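Local coordinates for major pilin backbone protein T-antigen, T13 (PDB 6BBT), which probably polymerises into the shaft of the pili on the Streptococcus pyogenes surface, where it serves as the trypsin-resistant T-antigen used in serotyping, at residues A[193-205]-A[211-225]. Residues are numbered along the deposited sequence; the frame is centred on the assembly and turned at random.
Sequences VVKIIQDGQTKDV and YKFTLHDHQSIMLAK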
loop_
_atom_site.group_PDB
_atom_site.type_symbol
_atom_site.label_atom_id
_atom_site.label_comp_id
_atom_site.label_asym_id
_atom_site.label_seq_id
_atom_site.Cartn_x
_atom_site.Cartn_y
_atom_site.Cartn_z
ATOM N N VAL A 193 13.831 7.491 -1.323
ATOM C CA VAL A 193 13.743 8.929 -1.572
ATOM C C VAL A 193 12.287 9.374 -1.745
ATOM O O VAL A 193 11.452 8.626 -2.250
ATOM C CB VAL A 193 14.610 9.417 -2.762
ATOM C CG1 VAL A 193 16.086 9.208 -2.483
ATOM C CG2 VAL A 193 14.280 8.739 -4.066
ATOM N N VAL A 194 12.010 10.561 -1.231
ATOM C CA VAL A 194 10.732 11.226 -1.349
ATOM C C VAL A 194 11.034 12.588 -1.992
ATOM O O VAL A 194 12.001 13.277 -1.630
ATOM C CB VAL A 194 10.076 11.416 0.052
ATOM C CG1 VAL A 194 8.771 12.209 -0.029
ATOM C CG2 VAL A 194 9.792 10.051 0.704
ATOM N N LYS A 195 10.185 12.985 -2.931
ATOM C CA LYS A 195 10.381 14.240 -3.644
ATOM C C LYS A 195 10.006 15.456 -2.794
ATOM O O LYS A 195 9.063 15.425 -2.015
ATOM C CB LYS A 195 9.559 14.246 -4.926
ATOM C CG LYS A 195 9.932 13.124 -5.869
ATOM C CD LYS A 195 11.296 13.397 -6.490
ATOM C CE LYS A 195 11.851 12.164 -7.111
ATOM N NZ LYS A 195 13.079 12.552 -7.852
ATOM N N ILE A 196 10.781 16.521 -2.946
ATOM C CA ILE A 196 10.488 17.794 -2.346
ATOM C C ILE A 196 10.620 18.863 -3.445
ATOM O O ILE A 196 11.497 18.745 -4.313
ATOM C CB ILE A 196 11.413 18.086 -1.154
ATOM C CG1 ILE A 196 10.980 19.333 -0.384
ATOM C CG2 ILE A 196 12.874 18.228 -1.552
ATOM C CD1 ILE A 196 11.630 19.451 0.980
ATOM N N ILE A 197 9.771 19.888 -3.389
ATOM C CA ILE A 197 9.882 21.033 -4.297
ATOM C C ILE A 197 10.341 22.210 -3.480
ATOM O O ILE A 197 9.681 22.613 -2.526
ATOM C CB ILE A 197 8.573 21.337 -5.041
ATOM C CG1 ILE A 197 8.165 20.100 -5.843
ATOM C CG2 ILE A 197 8.762 22.584 -5.939
ATOM C CD1 ILE A 197 6.754 20.123 -6.373
ATOM N N GLN A 198 11.489 22.753 -3.865
ATOM C CA GLN A 198 12.211 23.707 -3.058
ATOM C C GLN A 198 12.796 24.765 -3.991
ATOM O O GLN A 198 13.519 24.426 -4.921
ATOM C CB GLN A 198 13.311 22.938 -2.325
ATOM C CG GLN A 198 14.351 23.762 -1.599
ATOM C CD GLN A 198 15.309 22.897 -0.774
ATOM O OE1 GLN A 198 15.036 21.732 -0.496
ATOM N NE2 GLN A 198 16.424 23.471 -0.376
ATOM N N ASP A 199 12.445 26.024 -3.744
ATOM C CA ASP A 199 12.746 27.143 -4.642
ATOM C C ASP A 199 12.485 26.810 -6.124
ATOM O O ASP A 199 13.324 27.059 -6.987
ATOM C CB ASP A 199 14.189 27.604 -4.435
ATOM C CG ASP A 199 14.476 28.954 -5.120
ATOM O OD1 ASP A 199 13.615 29.863 -5.057
ATOM O OD2 ASP A 199 15.548 29.085 -5.749
ATOM N N GLY A 200 11.356 26.171 -6.397
ATOM C CA GLY A 200 10.996 25.762 -7.760
ATOM C C GLY A 200 11.538 24.427 -8.245
ATOM O O GLY A 200 11.012 23.877 -9.217
ATOM N N GLN A 201 12.579 23.903 -7.591
ATOM C CA GLN A 201 13.292 22.730 -8.088
ATOM C C GLN A 201 12.832 21.486 -7.367
ATOM O O GLN A 201 12.604 21.518 -6.148
ATOM C CB GLN A 201 14.802 22.851 -7.853
ATOM C CG GLN A 201 15.477 24.067 -8.449
ATOM C CD GLN A 201 16.863 24.281 -7.851
ATOM O OE1 GLN A 201 17.206 25.385 -7.410
ATOM N NE2 GLN A 201 17.655 23.214 -7.803
ATOM N N THR A 202 12.720 20.399 -8.110
ATOM C CA THR A 202 12.348 19.103 -7.552
ATOM C C THR A 202 13.640 18.436 -7.067
ATOM O O THR A 202 14.573 18.266 -7.843
ATOM C CB THR A 202 11.609 18.247 -8.585
ATOM O OG1 THR A 202 10.308 18.816 -8.833
ATOM C CG2 THR A 202 11.419 16.828 -8.078
ATOM N N LYS A 203 13.695 18.116 -5.778
ATOM C CA LYS A 203 14.852 17.474 -5.161
ATOM C C LYS A 203 14.447 16.225 -4.389
ATOM O O LYS A 203 13.254 15.915 -4.306
ATOM C CB LYS A 203 15.520 18.463 -4.225
ATOM C CG LYS A 203 16.170 19.616 -4.939
ATOM C CD LYS A 203 17.051 20.372 -3.970
ATOM C CE LYS A 203 17.817 21.477 -4.668
ATOM N NZ LYS A 203 18.522 22.314 -3.657
ATOM N N ASP A 204 15.441 15.515 -3.831
ATOM C CA ASP A 204 15.213 14.231 -3.132
ATOM C C ASP A 204 15.558 14.349 -1.657
ATOM O O ASP A 204 16.673 14.781 -1.296
ATOM C CB ASP A 204 16.065 13.110 -3.726
ATOM C CG ASP A 204 15.605 12.656 -5.074
ATOM O OD1 ASP A 204 14.397 12.662 -5.357
ATOM O OD2 ASP A 204 16.469 12.246 -5.870
ATOM N N VAL A 205 14.586 14.000 -0.813
ATOM C CA VAL A 205 14.798 13.831 0.606
ATOM C C VAL A 205 14.986 12.331 0.839
ATOM O O VAL A 205 14.158 11.538 0.421
ATOM C CB VAL A 205 13.599 14.343 1.409
ATOM C CG1 VAL A 205 13.812 14.117 2.907
ATOM C CG2 VAL A 205 13.378 15.816 1.112
ATOM N N TYR A 211 17.413 16.480 6.708
ATOM C CA TYR A 211 17.375 17.260 5.485
ATOM C C TYR A 211 17.291 18.730 5.892
ATOM O O TYR A 211 16.305 19.152 6.497
ATOM C CB TYR A 211 16.173 16.868 4.611
ATOM C CG TYR A 211 16.178 17.574 3.276
ATOM C CD1 TYR A 211 15.579 18.801 3.122
ATOM C CD2 TYR A 211 16.817 17.009 2.170
ATOM C CE1 TYR A 211 15.614 19.477 1.907
ATOM C CE2 TYR A 211 16.849 17.672 0.947
ATOM C CZ TYR A 211 16.254 18.910 0.828
ATOM O OH TYR A 211 16.279 19.566 -0.371
ATOM N N LYS A 212 18.327 19.503 5.574
ATOM C CA LYS A 212 18.415 20.908 5.993
ATOM C C LYS A 212 18.042 21.814 4.838
ATOM O O LYS A 212 18.411 21.552 3.691
ATOM C CB LYS A 212 19.815 21.233 6.540
ATOM C CG LYS A 212 20.034 20.732 7.976
ATOM C CD LYS A 212 21.477 20.916 8.440
ATOM C CE LYS A 212 21.757 20.284 9.814
ATOM N NZ LYS A 212 20.846 20.796 10.888
ATOM N N PHE A 213 17.268 22.853 5.131
ATOM C CA PHE A 213 16.879 23.853 4.142
ATOM C C PHE A 213 16.597 25.183 4.842
ATOM O O PHE A 213 16.526 25.245 6.077
ATOM C CB PHE A 213 15.646 23.385 3.352
ATOM C CG PHE A 213 14.407 23.240 4.191
ATOM C CD1 PHE A 213 14.144 22.055 4.868
ATOM C CD2 PHE A 213 13.503 24.298 4.322
ATOM C CE1 PHE A 213 13.014 21.924 5.653
ATOM C CE2 PHE A 213 12.368 24.166 5.106
ATOM C CZ PHE A 213 12.125 22.984 5.774
ATOM N N THR A 214 16.437 26.240 4.051
ATOM C CA THR A 214 16.137 27.559 4.594
ATOM C C THR A 214 14.868 28.102 4.010
ATOM O O THR A 214 14.496 27.751 2.895
ATOM C CB THR A 214 17.282 28.566 4.329
ATOM O OG1 THR A 214 17.336 28.872 2.929
ATOM C CG2 THR A 214 18.620 28.009 4.772
ATOM N N LEU A 215 14.187 28.952 4.783
ATOM C CA LEU A 215 13.061 29.738 4.294
ATOM C C LEU A 215 13.154 31.160 4.833
ATOM O O LEU A 215 13.573 31.365 5.976
ATOM C CB LEU A 215 11.719 29.135 4.748
ATOM C CG LEU A 215 11.383 27.708 4.316
ATOM C CD1 LEU A 215 10.147 27.235 5.071
ATOM C CD2 LEU A 215 11.160 27.640 2.803
ATOM N N HIS A 216 12.739 32.132 4.023
ATOM C CA HIS A 216 12.507 33.510 4.509
ATOM C C HIS A 216 11.006 33.756 4.544
ATOM O O HIS A 216 10.229 32.888 4.152
ATOM C CB HIS A 216 13.248 34.564 3.658
ATOM C CG HIS A 216 13.000 34.446 2.190
ATOM N ND1 HIS A 216 11.794 34.782 1.609
ATOM C CD2 HIS A 216 13.795 34.012 1.186
ATOM C CE1 HIS A 216 11.857 34.558 0.308
ATOM N NE2 HIS A 216 13.060 34.090 0.025
ATOM N N ASP A 217 10.597 34.930 5.028
ATOM C CA ASP A 217 9.178 35.285 5.138
ATOM C C ASP A 217 8.429 34.960 3.852
ATOM O O ASP A 217 8.884 35.288 2.758
ATOM C CB ASP A 217 9.014 36.775 5.484
ATOM C CG ASP A 217 7.578 37.160 5.856
ATOM O OD1 ASP A 217 6.831 36.358 6.441
ATOM O OD2 ASP A 217 7.199 38.314 5.591
ATOM N N HIS A 218 7.308 34.264 4.008
ATOM C CA HIS A 218 6.407 33.868 2.919
ATOM C C HIS A 218 6.922 32.812 1.935
ATOM O O HIS A 218 6.215 32.468 0.999
ATOM C CB HIS A 218 5.801 35.110 2.207
ATOM C CG HIS A 218 4.675 35.723 2.980
ATOM N ND1 HIS A 218 4.823 36.867 3.741
ATOM C CD2 HIS A 218 3.401 35.300 3.179
ATOM C CE1 HIS A 218 3.678 37.142 4.343
ATOM N NE2 HIS A 218 2.801 36.206 4.022
ATOM N N GLN A 219 8.102 32.253 2.178
ATOM C CA GLN A 219 8.625 31.186 1.336
ATOM C C GLN A 219 8.110 29.857 1.883
ATOM O O GLN A 219 7.956 29.699 3.093
ATOM C CB GLN A 219 10.154 31.216 1.337
ATOM C CG GLN A 219 10.806 30.428 0.212
ATOM C CD GLN A 219 12.322 30.501 0.256
ATOM O OE1 GLN A 219 12.902 30.965 1.232
ATOM N NE2 GLN A 219 12.972 30.024 -0.798
ATOM N N SER A 220 7.845 28.913 0.987
ATOM C CA SER A 220 7.389 27.575 1.363
ATOM C C SER A 220 8.177 26.482 0.648
ATOM O O SER A 220 8.852 26.719 -0.349
ATOM C CB SER A 220 5.905 27.402 1.047
ATOM O OG SER A 220 5.657 27.583 -0.331
ATOM N N ILE A 221 8.079 25.282 1.187
ATOM C CA ILE A 221 8.607 24.074 0.569
ATOM C C ILE A 221 7.433 23.076 0.583
ATOM O O ILE A 221 6.530 23.206 1.417
ATOM C CB ILE A 221 9.870 23.657 1.359
ATOM C CG1 ILE A 221 10.839 22.884 0.504
ATOM C CG2 ILE A 221 9.534 22.925 2.661
ATOM C CD1 ILE A 221 12.190 22.731 1.176
ATOM N N MET A 222 7.379 22.145 -0.370
ATOM C CA MET A 222 6.303 21.137 -0.370
ATOM C C MET A 222 6.801 19.765 -0.785
ATOM O O MET A 222 7.571 19.628 -1.735
ATOM C CB MET A 222 5.127 21.525 -1.273
ATOM C CG MET A 222 3.926 20.572 -1.115
ATOM S SD MET A 222 2.606 20.728 -2.338
ATOM C CE MET A 222 3.537 21.353 -3.720
ATOM N N LEU A 223 6.347 18.752 -0.053
ATOM C CA LEU A 223 6.562 17.366 -0.407
ATOM C C LEU A 223 5.196 16.931 -0.876
ATOM O O LEU A 223 4.290 16.794 -0.055
ATOM C CB LEU A 223 7.046 16.546 0.798
ATOM C CG LEU A 223 8.363 17.036 1.414
ATOM C CD1 LEU A 223 8.079 17.921 2.620
ATOM C CD2 LEU A 223 9.291 15.899 1.829
ATOM N N ALA A 224 5.030 16.718 -2.179
ATOM C CA ALA A 224 3.681 16.550 -2.770
ATOM C C ALA A 224 3.203 15.100 -2.889
ATOM O O ALA A 224 2.012 14.870 -3.130
ATOM C CB ALA A 224 3.623 17.212 -4.139
ATOM N N LYS A 225 4.132 14.144 -2.766
ATOM C CA LYS A 225 3.871 12.728 -2.967
ATOM C C LYS A 225 4.474 11.964 -1.779
ATOM O O LYS A 225 5.314 11.095 -1.936
ATOM C CB LYS A 225 4.459 12.279 -4.309
ATOM C CG LYS A 225 3.831 12.975 -5.544
ATOM C CD LYS A 225 4.542 12.635 -6.852
ATOM C CE LYS A 225 4.049 13.498 -8.026
ATOM N NZ LYS A 225 4.717 13.165 -9.340
HETATM O O HOH W 1 7.851 11.168 -3.500
HETATM O O HOH W 2 6.793 13.998 -2.309
HETATM O O HOH W 3 7.177 17.212 -3.974
HETATM O O HOH W 4 18.462 22.428 1.037
HETATM O O HOH W 5 11.471 26.756 -1.252
#
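Tyr-211 reaches across to Gln-198, its hydroxyl donating to the amide oxygen: OH to OE1 is 2.5 Å, with the donor tilted 26° from the carbonyl plane. The two side chains approach from opposite directions; the amide stands almost perpendicular to the ring and meets its edge. Gln-198 gets there fully extended, CG trans to the backbone N (chi1 170°), while its NE2 donates to a water that also bonds Lys-212 O. Val-205 CG2 sits over the centre of one face of the Tyr-211 ring in a CH-pi contact, 3.9 Å from the centroid. Ile-196 CD1 presses on Ile-221 CD1 at 3.3 Å, tighter than usual for two methyls, and Ile-221 CD1 also lies over one face of the Phe-213 ring, offset toward its rim. Leu-223 CG packs 3.9 Å from Ile-196 CG1. The hairpin 193-205, turned by a type I' turn at Gln-198 to Gln-201, lies with strand 193-198 antiparallel to strand 220-223, while strand 211-215 belongs to the other sheet of this beta-sandwich domain, pairing with strand 176-183. Ile-197 and Met-222 form the hydrogen-bonded pair: Ile-197 N to Met-222 O is 2.8 Å and Met-222 N to Ile-197 O 3.2 Å. Where the chain turns at Ala-224 and Lys-225, direct pairing gives way to waters: one joins Lys-195 N to Lys-225 O, another Lys-195 O to Lys-225 N. The Lys-225 amine leaves for salt bridges with Asp-21 and Glu-23.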